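Local coordinates for protein beta-L-arabinobiosidase (Bacteroides thetaiotaomicron, PDB 5MQR) that probably hydrolyses glycosidic bonds of plant pectin as a multidomain gut-bacterial glycosidase, perhaps with arabinobiosidase and sialidase activity, at residues F155-K159 with A231-I235; S160-I164 with D225-A231; S751-D756 with Y825-N829. One frame throughout, in Å; residues are numbered along the deposited sequence.

Overall arrangement
Coming from the N terminus, after earlier strands of the propeller region, the chain follows strand 148-157, turns at residues 158-162 and returns along the neighbouring strand 163-170. About sixty to seventy residues later, helix 226-236 comes back to this hairpin. It meets the first strand and the turn in contact 1, and the turn and second strand in contact 2. Contact 2 is nested inside the loop closed by contact 1, and both share Ala231. Together they tie the helix to one sheet of the N-terminal propeller region. Contact 3 closes much later, in series, where helices 754-765 and 820-839 meet in the MGH1-like domain. Its centre lies about 74 Å from that of contact 1.

Contact 1: F155-K159 with A231-I235; sequences FYVSK and ACQEI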
loop_
_atom_site.group_PDB
_atom_site.type_symbol
_atom_site.label_atom_id
_atom_site.label_comp_id
_atom_site.label_asym_id
_atom_site.label_seq_id
_atom_site.Cartn_x
_atom_site.Cartn_y
_atom_site.Cartn_z
ATOM N N PHE A 155 10.654 -28.022 -18.138
ATOM C CA PHE A 155 11.949 -27.395 -18.003
ATOM C C PHE A 155 12.638 -27.784 -16.707
ATOM O O PHE A 155 11.983 -27.862 -15.674
ATOM C CB PHE A 155 11.816 -25.870 -17.989
ATOM C CG PHE A 155 11.426 -25.255 -19.301
ATOM C CD1 PHE A 155 12.263 -25.324 -20.387
ATOM C CD2 PHE A 155 10.255 -24.538 -19.418
ATOM C CE1 PHE A 155 11.920 -24.718 -21.589
ATOM C CE2 PHE A 155 9.905 -23.938 -20.612
ATOM C CZ PHE A 155 10.739 -24.031 -21.704
ATOM N N TYR A 156 13.961 -27.960 -16.759
ATOM C CA TYR A 156 14.817 -28.101 -15.563
ATOM C C TYR A 156 16.135 -27.356 -15.780
ATOM O O TYR A 156 16.817 -27.574 -16.786
ATOM C CB TYR A 156 15.126 -29.585 -15.290
ATOM C CG TYR A 156 16.123 -29.811 -14.174
ATOM C CD1 TYR A 156 15.804 -29.448 -12.873
ATOM C CD2 TYR A 156 17.361 -30.402 -14.408
ATOM C CE1 TYR A 156 16.683 -29.631 -11.834
ATOM C CE2 TYR A 156 18.254 -30.601 -13.373
ATOM C CZ TYR A 156 17.917 -30.209 -12.082
ATOM O OH TYR A 156 18.763 -30.391 -10.996
ATOM N N VAL A 157 16.524 -26.520 -14.829
ATOM C CA VAL A 157 17.857 -25.918 -14.826
ATOM C C VAL A 157 18.729 -26.727 -13.869
ATOM O O VAL A 157 18.450 -26.804 -12.666
ATOM C CB VAL A 157 17.832 -24.432 -14.381
ATOM C CG1 VAL A 157 19.264 -23.864 -14.311
ATOM C CG2 VAL A 157 16.972 -23.620 -15.326
ATOM N N SER A 158 19.794 -27.309 -14.406
ATOM C CA SER A 158 20.652 -28.203 -13.641
ATOM C C SER A 158 21.567 -27.454 -12.672
ATOM O O SER A 158 21.648 -26.213 -12.671
ATOM C CB SER A 158 21.474 -29.069 -14.580
ATOM O OG SER A 158 22.586 -28.355 -15.077
ATOM N N LYS A 159 22.240 -28.224 -11.831
ATOM C CA LYS A 159 23.169 -27.671 -10.856
ATOM C C LYS A 159 24.352 -26.982 -11.515
ATOM O O LYS A 159 24.789 -25.964 -11.033
ATOM C CB LYS A 159 23.649 -28.754 -9.903
ATOM C CG LYS A 159 22.540 -29.158 -8.959
ATOM C CD LYS A 159 23.009 -30.252 -8.026
ATOM C CE LYS A 159 21.859 -30.778 -7.170
ATOM N NZ LYS A 159 22.326 -32.061 -6.555
ATOM N N ALA A 231 22.854 -33.965 -15.662
ATOM C CA ALA A 231 21.711 -33.056 -15.603
ATOM C C ALA A 231 20.382 -33.822 -15.668
ATOM O O ALA A 231 19.445 -33.501 -14.922
ATOM C CB ALA A 231 21.782 -32.001 -16.712
ATOM N N CYS A 232 20.322 -34.811 -16.555
ATOM C CA CYS A 232 19.160 -35.671 -16.673
ATOM C C CYS A 232 18.998 -36.519 -15.415
ATOM O O CYS A 232 17.894 -36.641 -14.891
ATOM C CB CYS A 232 19.255 -36.567 -17.897
ATOM S SG CYS A 232 19.189 -35.671 -19.470
ATOM N N GLN A 233 20.097 -37.066 -14.910
ATOM C CA GLN A 233 20.052 -37.880 -13.700
ATOM C C GLN A 233 19.502 -37.108 -12.490
ATOM O O GLN A 233 18.847 -37.706 -11.629
ATOM C CB GLN A 233 21.446 -38.460 -13.384
ATOM C CG GLN A 233 21.446 -39.551 -12.313
ATOM C CD GLN A 233 20.538 -40.716 -12.686
ATOM O OE1 GLN A 233 20.708 -41.318 -13.733
ATOM N NE2 GLN A 233 19.560 -41.016 -11.848
ATOM N N GLU A 234 19.780 -35.800 -12.431
ATOM C CA GLU A 234 19.243 -34.914 -11.394
ATOM C C GLU A 234 17.724 -34.795 -11.451
ATOM O O GLU A 234 17.089 -34.596 -10.416
ATOM C CB GLU A 234 19.797 -33.481 -11.516
ATOM C CG GLU A 234 21.246 -33.301 -11.083
ATOM C CD GLU A 234 21.821 -31.948 -11.475
ATOM O OE1 GLU A 234 21.065 -30.972 -11.684
ATOM O OE2 GLU A 234 23.059 -31.865 -11.579
ATOM N N ILE A 235 17.155 -34.839 -12.655
ATOM C CA ILE A 235 15.713 -34.796 -12.808
ATOM C C ILE A 235 15.130 -36.039 -12.162
ATOM O O ILE A 235 14.223 -35.927 -11.339
ATOM C CB ILE A 235 15.291 -34.733 -14.273
ATOM C CG1 ILE A 235 15.681 -33.369 -14.865
ATOM C CG2 ILE A 235 13.791 -34.974 -14.406
ATOM C CD1 ILE A 235 15.708 -33.357 -16.377
HETATM O O HOH W 1 24.293 -30.164 -13.341
#
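Glu234 OE1 accepts two hydrogen bonds from the 155-159 segment. The hydroxyl Tyr156 OH donates to Glu234 OE1 over a very short 2.5 Å. The backbone Lys159 N donates to the same Glu234 OE1 at 3.0 Å, on the syn side where the other oxygen lies. The carboxylate oxygen sits at the edge of the tyrosine ring, in its plane. The carboxylate itself stands almost square to that ring, with 85° between the planes.

The other oxygen works through water. One water donates to Glu234 OE2 and is also hydrogen-bonded to Ser158 OG. That hydroxyl is in turn bonded to Arg162 N in the following turn. With both oxygens bonded, the carboxylate should be held against rotation, and the donors probably help to keep it ionised.

These residues join a strand end to a helix. Strand 148-157 is an outer strand of a four-stranded antiparallel sheet, as expected for a blade of the N-terminal beta propeller. The axes of strand 155-157 and helix 231-235 come within 9.3 Å, at 115°. Tyr156 bridges the gap. Its CG is anti to the backbone N (chi1 174°), which sends the ring across the helix, with the hydroxyl at Glu234.

The apolar part lies nearer the base of the tyrosine. Ile235 CG1 packs against Tyr156 CD2 at 3.4 Å, the two side chains running antiparallel where they pass. Closer to the turn, Ser158 CB rests on Ala231 CB at 3.6 Å. A backbone carbonyl also lies beside the ring, with Ala231 O 3.5 Å from Tyr156 CE2. Tyr241 meets the tyrosine ring edge-to-face from outside the two segments, and a calcium ion is bound about 7 Å from the Tyr156 side chain.

Contact 2: S160-I164 with D225-A231; sequences SGRLI and DREFVKA
Arg162 and Asp225 form a salt bridge that is also a hydrogen bond: Arg162 NH1 donates to Asp225 OD2 at 3.1 Å. The carboxylate oxygen lies near the guanidinium plane, at its edge, and the two flat groups stand almost perpendicular. The arginine reaches across with its aliphatic chain stretched out. Glu191, on the neighbouring strand 186-192, gives NH1 a second acidic partner.

Asp225 is also the N-cap of helix 226-236. Phe228 N donates to Asp225 OD1 at 3.2 Å, reaching it from above the carboxylate plane.

Over one face of the guanidinium lies Glu227 CB, 3.7 Å from Arg162 NE. The acid end of Glu227 turns to water instead. One water accepts from Ser160 OG and donates to both Glu227 O and Glu227 OE1. Ser160 OG is further bonded to Ser158 OG in the same turn.

Apolar contacts lie deeper. Ile164 CD1 touches Phe228 CD1 at 3.9 Å and Ala231 CB at 4.1 Å, between the sheet and the helix.

Asp225 thus caps the helix with one oxygen and binds arginine with the other. The two bonds tie the helix start to the hairpin; Arg162, shared with Glu191, probably offsets part of the Asp225 charge.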
loop_
_atom_site.group_PDB
_atom_site.type_symbol
_atom_site.label_atom_id
_atom_site.label_comp_id
_atom_site.label_asym_id
_atom_site.label_seq_id
_atom_site.Cartn_x
_atom_site.Cartn_y
_atom_site.Cartn_z
ATOM N N SER A 160 24.811 -27.500 -12.642
ATOM C CA SER A 160 25.849 -26.850 -13.449
ATOM C C SER A 160 25.335 -25.712 -14.385
ATOM O O SER A 160 26.064 -25.282 -15.280
ATOM C CB SER A 160 26.573 -27.923 -14.271
ATOM O OG SER A 160 25.687 -28.513 -15.204
ATOM N N GLY A 161 24.096 -25.257 -14.208
ATOM C CA GLY A 161 23.524 -24.171 -14.992
ATOM C C GLY A 161 23.082 -24.476 -16.418
ATOM O O GLY A 161 22.881 -23.542 -17.186
ATOM N N ARG A 162 22.928 -25.755 -16.777
ATOM C CA ARG A 162 22.352 -26.156 -18.074
ATOM C C ARG A 162 20.814 -26.168 -18.086
ATOM O O ARG A 162 20.155 -26.400 -17.049
ATOM C CB ARG A 162 22.897 -27.514 -18.500
ATOM C CG ARG A 162 24.400 -27.485 -18.786
ATOM C CD ARG A 162 24.927 -28.891 -18.979
ATOM N NE ARG A 162 26.288 -28.926 -19.522
ATOM C CZ ARG A 162 26.659 -29.488 -20.677
ATOM N NH1 ARG A 162 25.800 -30.087 -21.496
ATOM N NH2 ARG A 162 27.939 -29.464 -21.022
ATOM N N LEU A 163 20.239 -25.883 -19.252
ATOM C CA LEU A 163 18.793 -25.833 -19.381
ATOM C C LEU A 163 18.359 -27.075 -20.104
ATOM O O LEU A 163 18.762 -27.279 -21.226
ATOM C CB LEU A 163 18.326 -24.584 -20.137
ATOM C CG LEU A 163 16.798 -24.438 -20.319
ATOM C CD1 LEU A 163 16.029 -24.459 -19.004
ATOM C CD2 LEU A 163 16.478 -23.146 -21.050
ATOM N N ILE A 164 17.540 -27.901 -19.454
ATOM C CA ILE A 164 16.946 -29.077 -20.090
ATOM C C ILE A 164 15.459 -28.800 -20.306
ATOM O O ILE A 164 14.778 -28.274 -19.409
ATOM C CB ILE A 164 17.130 -30.360 -19.245
ATOM C CG1 ILE A 164 18.583 -30.522 -18.762
ATOM C CG2 ILE A 164 16.701 -31.603 -20.023
ATOM C CD1 ILE A 164 19.636 -30.571 -19.836
ATOM N N ASP A 225 28.182 -36.481 -23.657
ATOM C CA ASP A 225 28.256 -35.260 -22.869
ATOM C C ASP A 225 27.947 -35.626 -21.409
ATOM O O ASP A 225 26.801 -35.722 -21.004
ATOM C CB ASP A 225 27.285 -34.245 -23.475
ATOM C CG ASP A 225 27.422 -32.857 -22.901
ATOM O OD1 ASP A 225 27.788 -32.680 -21.712
ATOM O OD2 ASP A 225 27.095 -31.913 -23.653
ATOM N N ARG A 226 28.991 -35.849 -20.629
ATOM C CA ARG A 226 28.867 -36.299 -19.231
ATOM C C ARG A 226 27.991 -35.400 -18.402
ATOM O O ARG A 226 27.236 -35.886 -17.574
ATOM C CB ARG A 226 30.236 -36.396 -18.541
ATOM C CG ARG A 226 31.074 -37.591 -18.983
ATOM C CD ARG A 226 32.271 -37.771 -18.055
ATOM N NE ARG A 226 33.048 -38.985 -18.336
ATOM C CZ ARG A 226 33.940 -39.557 -17.498
ATOM N NH1 ARG A 226 34.187 -39.052 -16.273
ATOM N NH2 ARG A 226 34.601 -40.661 -17.883
ATOM N N GLU A 227 28.127 -34.093 -18.605
ATOM C CA GLU A 227 27.389 -33.109 -17.825
ATOM C C GLU A 227 25.906 -33.056 -18.184
ATOM O O GLU A 227 25.084 -32.758 -17.326
ATOM C CB GLU A 227 28.031 -31.716 -17.939
ATOM C CG GLU A 227 29.393 -31.626 -17.249
ATOM C CD GLU A 227 29.338 -31.917 -15.752
ATOM O OE1 GLU A 227 28.476 -31.322 -15.051
ATOM O OE2 GLU A 227 30.153 -32.747 -15.297
ATOM N N PHE A 228 25.575 -33.341 -19.446
ATOM C CA PHE A 228 24.183 -33.524 -19.852
ATOM C C PHE A 228 23.577 -34.758 -19.150
ATOM O O PHE A 228 22.494 -34.678 -18.626
ATOM C CB PHE A 228 24.072 -33.649 -21.374
ATOM C CG PHE A 228 22.735 -34.094 -21.838
ATOM C CD1 PHE A 228 21.690 -33.194 -21.913
ATOM C CD2 PHE A 228 22.507 -35.426 -22.177
ATOM C CE1 PHE A 228 20.437 -33.604 -22.330
ATOM C CE2 PHE A 228 21.261 -35.845 -22.601
ATOM C CZ PHE A 228 20.220 -34.925 -22.675
ATOM N N VAL A 229 24.298 -35.876 -19.147
ATOM C CA VAL A 229 23.842 -37.097 -18.497
ATOM C C VAL A 229 23.575 -36.830 -17.018
ATOM O O VAL A 229 22.523 -37.206 -16.510
ATOM C CB VAL A 229 24.846 -38.273 -18.686
ATOM C CG1 VAL A 229 24.454 -39.496 -17.841
ATOM C CG2 VAL A 229 24.946 -38.653 -20.157
ATOM N N LYS A 230 24.505 -36.148 -16.351
ATOM C CA LYS A 230 24.326 -35.756 -14.941
ATOM C C LYS A 230 23.098 -34.886 -14.729
ATOM O O LYS A 230 22.421 -35.032 -13.719
ATOM C CB LYS A 230 25.582 -35.043 -14.349
ATOM C CG LYS A 230 26.652 -36.014 -13.853
ATOM C CD LYS A 230 28.064 -35.423 -13.628
ATOM C CE LYS A 230 29.111 -36.480 -14.017
ATOM N NZ LYS A 230 30.538 -36.198 -13.646
ATOM N N ALA A 231 22.854 -33.965 -15.662
ATOM C CA ALA A 231 21.711 -33.056 -15.603
ATOM C C ALA A 231 20.382 -33.822 -15.668
ATOM O O ALA A 231 19.445 -33.501 -14.922
ATOM C CB ALA A 231 21.782 -32.001 -16.712
HETATM O O HOH W 2 25.741 -31.099 -15.383
#

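Contact 3: S751-D756 with Y825-N829; sequences SSWNAD and YMYGN
The start of helix 754-765 is held here by Asn829 from the middle of helix 820-839, in the MGH1-like glycoside hydrolase domain. Asn829 OD1 meets backbone N-H groups of the first turn. Asp756 N donates to Asn829 OD1 at 3.2 Å, almost straight at 170°, in the carbonyl plane and on a lone pair. Ala755 N adds a weak bond to the same oxygen. Trp753 occupies the N-cap position, but it is this amide from another helix that accepts those N-H groups. On its other side, Asn829 ND2 donates to Ser752 O at 2.9 Å, from above that carbonyl plane. The bonds at both ends fix the rotation of the buried amide. Within the turn, Ser752 OG accepts from Asn754 N at 3.0 Å, an ST turn that shapes the approach to the helix. Ser752 OG is also hydrogen-bonded to Glu781 of helix 768-788.

Tyr825 packs beside this amide. Trp753 CE3 lies over the centre of its ring, 3.6 Å from Tyr825 CZ, with the two ring planes at 45°. The indole gets there with its CG between the backbone N and the carbonyl carbon (chi1 71°). Ser751 CB meets the tyrosine edge in plane, 3.6 Å from Tyr825 CE2. Beyond the contact, Tyr825 OH bonds Gln953, while Tyr893, His714 and Phe894 meet the tryptophan edge-to-face. Replacing Tyr825 by an alanine would probably leave a gap beneath the indole and Gln953 NE2 without its hydroxyl partner.

Further along, a water donates to Asp756 OD1 and to Gly828 O, 2.6 Å from the latter. Asp756 OD2 is bonded to Tyr717. The contact thus joins two helices of what is probably an (alpha/alpha)6 barrel, as in six-hairpin glycosidases.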
loop_
_atom_site.group_PDB
_atom_site.type_symbol
_atom_site.label_atom_id
_atom_site.label_comp_id
_atom_site.label_asym_id
_atom_site.label_seq_id
_atom_site.Cartn_x
_atom_site.Cartn_y
_atom_site.Cartn_z
ATOM N N SER A 751 3.069 32.121 32.070
ATOM C CA SER A 751 4.312 31.948 31.361
ATOM C C SER A 751 4.026 31.513 29.930
ATOM O O SER A 751 2.982 30.913 29.638
ATOM C CB SER A 751 5.191 30.900 32.042
ATOM O OG SER A 751 5.463 31.231 33.392
ATOM N N SER A 752 4.972 31.828 29.048
ATOM C CA SER A 752 4.801 31.623 27.606
ATOM C C SER A 752 6.010 30.975 26.939
ATOM O O SER A 752 7.148 31.443 27.135
ATOM C CB SER A 752 4.534 32.971 26.928
ATOM O OG SER A 752 4.550 32.822 25.524
ATOM N N TRP A 753 5.750 29.929 26.142
ATOM C CA TRP A 753 6.705 29.454 25.127
ATOM C C TRP A 753 6.176 29.681 23.727
ATOM O O TRP A 753 6.506 28.960 22.799
ATOM C CB TRP A 753 7.168 28.009 25.365
ATOM C CG TRP A 753 6.228 26.862 25.138
ATOM C CD1 TRP A 753 6.116 26.139 24.016
ATOM C CD2 TRP A 753 5.336 26.262 26.087
ATOM N NE1 TRP A 753 5.202 25.143 24.171
ATOM C CE2 TRP A 753 4.714 25.184 25.445
ATOM C CE3 TRP A 753 5.020 26.519 27.419
ATOM C CZ2 TRP A 753 3.774 24.374 26.076
ATOM C CZ3 TRP A 753 4.086 25.710 28.051
ATOM C CH2 TRP A 753 3.467 24.659 27.379
ATOM N N ASN A 754 5.445 30.772 23.542
ATOM C CA ASN A 754 4.700 30.964 22.301
ATOM C C ASN A 754 5.517 31.289 21.074
ATOM O O ASN A 754 5.081 30.964 19.964
ATOM C CB ASN A 754 3.613 32.007 22.479
ATOM C CG ASN A 754 2.532 31.546 23.426
ATOM O OD1 ASN A 754 2.326 30.337 23.646
ATOM N ND2 ASN A 754 1.859 32.504 24.033
ATOM N N ALA A 755 6.678 31.914 21.246
ATOM C CA ALA A 755 7.524 32.134 20.079
ATOM C C ALA A 755 8.056 30.801 19.578
ATOM O O ALA A 755 8.021 30.539 18.380
ATOM C CB ALA A 755 8.649 33.100 20.361
ATOM N N ASP A 756 8.500 29.938 20.488
ATOM C CA ASP A 756 8.845 28.545 20.107
ATOM C C ASP A 756 7.697 27.836 19.428
ATOM O O ASP A 756 7.921 27.177 18.443
ATOM C CB ASP A 756 9.313 27.722 21.302
ATOM C CG ASP A 756 9.407 26.255 21.011
ATOM O OD1 ASP A 756 10.482 25.804 20.551
ATOM O OD2 ASP A 756 8.396 25.557 21.277
ATOM N N TYR A 825 11.449 28.103 28.805
ATOM C CA TYR A 825 10.520 28.699 27.869
ATOM C C TYR A 825 11.164 29.914 27.181
ATOM O O TYR A 825 11.049 30.089 25.968
ATOM C CB TYR A 825 9.219 29.173 28.541
ATOM C CG TYR A 825 8.344 28.168 29.261
ATOM C CD1 TYR A 825 8.481 26.786 29.096
ATOM C CD2 TYR A 825 7.330 28.624 30.079
ATOM C CE1 TYR A 825 7.656 25.898 29.766
ATOM C CE2 TYR A 825 6.491 27.752 30.742
ATOM C CZ TYR A 825 6.662 26.392 30.601
ATOM O OH TYR A 825 5.806 25.563 31.290
HETATM N N MSE A 826 11.832 30.745 27.965
HETATM C CA MSE A 826 12.444 31.961 27.437
HETATM C C MSE A 826 13.638 31.579 26.610
HETATM O O MSE A 826 13.840 32.174 25.543
HETATM C CB MSE A 826 12.764 32.961 28.528
HETATM C CG MSE A 826 11.477 33.446 29.223
HETATM SE SE MSE A 826 10.230 34.380 28.033
HETATM C CE MSE A 826 11.240 36.031 27.720
ATOM N N TYR A 827 14.401 30.566 27.045
ATOM C CA TYR A 827 15.447 29.999 26.182
ATOM C C TYR A 827 14.867 29.636 24.805
ATOM O O TYR A 827 15.380 30.071 23.764
ATOM C CB TYR A 827 16.112 28.761 26.803
ATOM C CG TYR A 827 16.992 28.055 25.818
ATOM C CD1 TYR A 827 18.267 28.533 25.526
ATOM C CD2 TYR A 827 16.537 26.935 25.128
ATOM C CE1 TYR A 827 19.081 27.903 24.587
ATOM C CE2 TYR A 827 17.344 26.298 24.193
ATOM C CZ TYR A 827 18.609 26.781 23.925
ATOM O OH TYR A 827 19.385 26.141 22.995
ATOM N N GLY A 828 13.806 28.830 24.822
ATOM C CA GLY A 828 13.099 28.407 23.620
ATOM C C GLY A 828 12.604 29.555 22.754
ATOM O O GLY A 828 12.758 29.514 21.523
ATOM N N ASN A 829 12.030 30.582 23.389
ATOM C CA ASN A 829 11.498 31.742 22.650
ATOM C C ASN A 829 12.611 32.534 22.004
ATOM O O ASN A 829 12.509 32.931 20.842
ATOM C CB ASN A 829 10.697 32.675 23.551
ATOM C CG ASN A 829 9.412 32.062 24.045
ATOM O OD1 ASN A 829 8.802 31.223 23.379
ATOM N ND2 ASN A 829 8.982 32.497 25.222
HETATM O O HOH W 3 12.834 27.169 20.326
#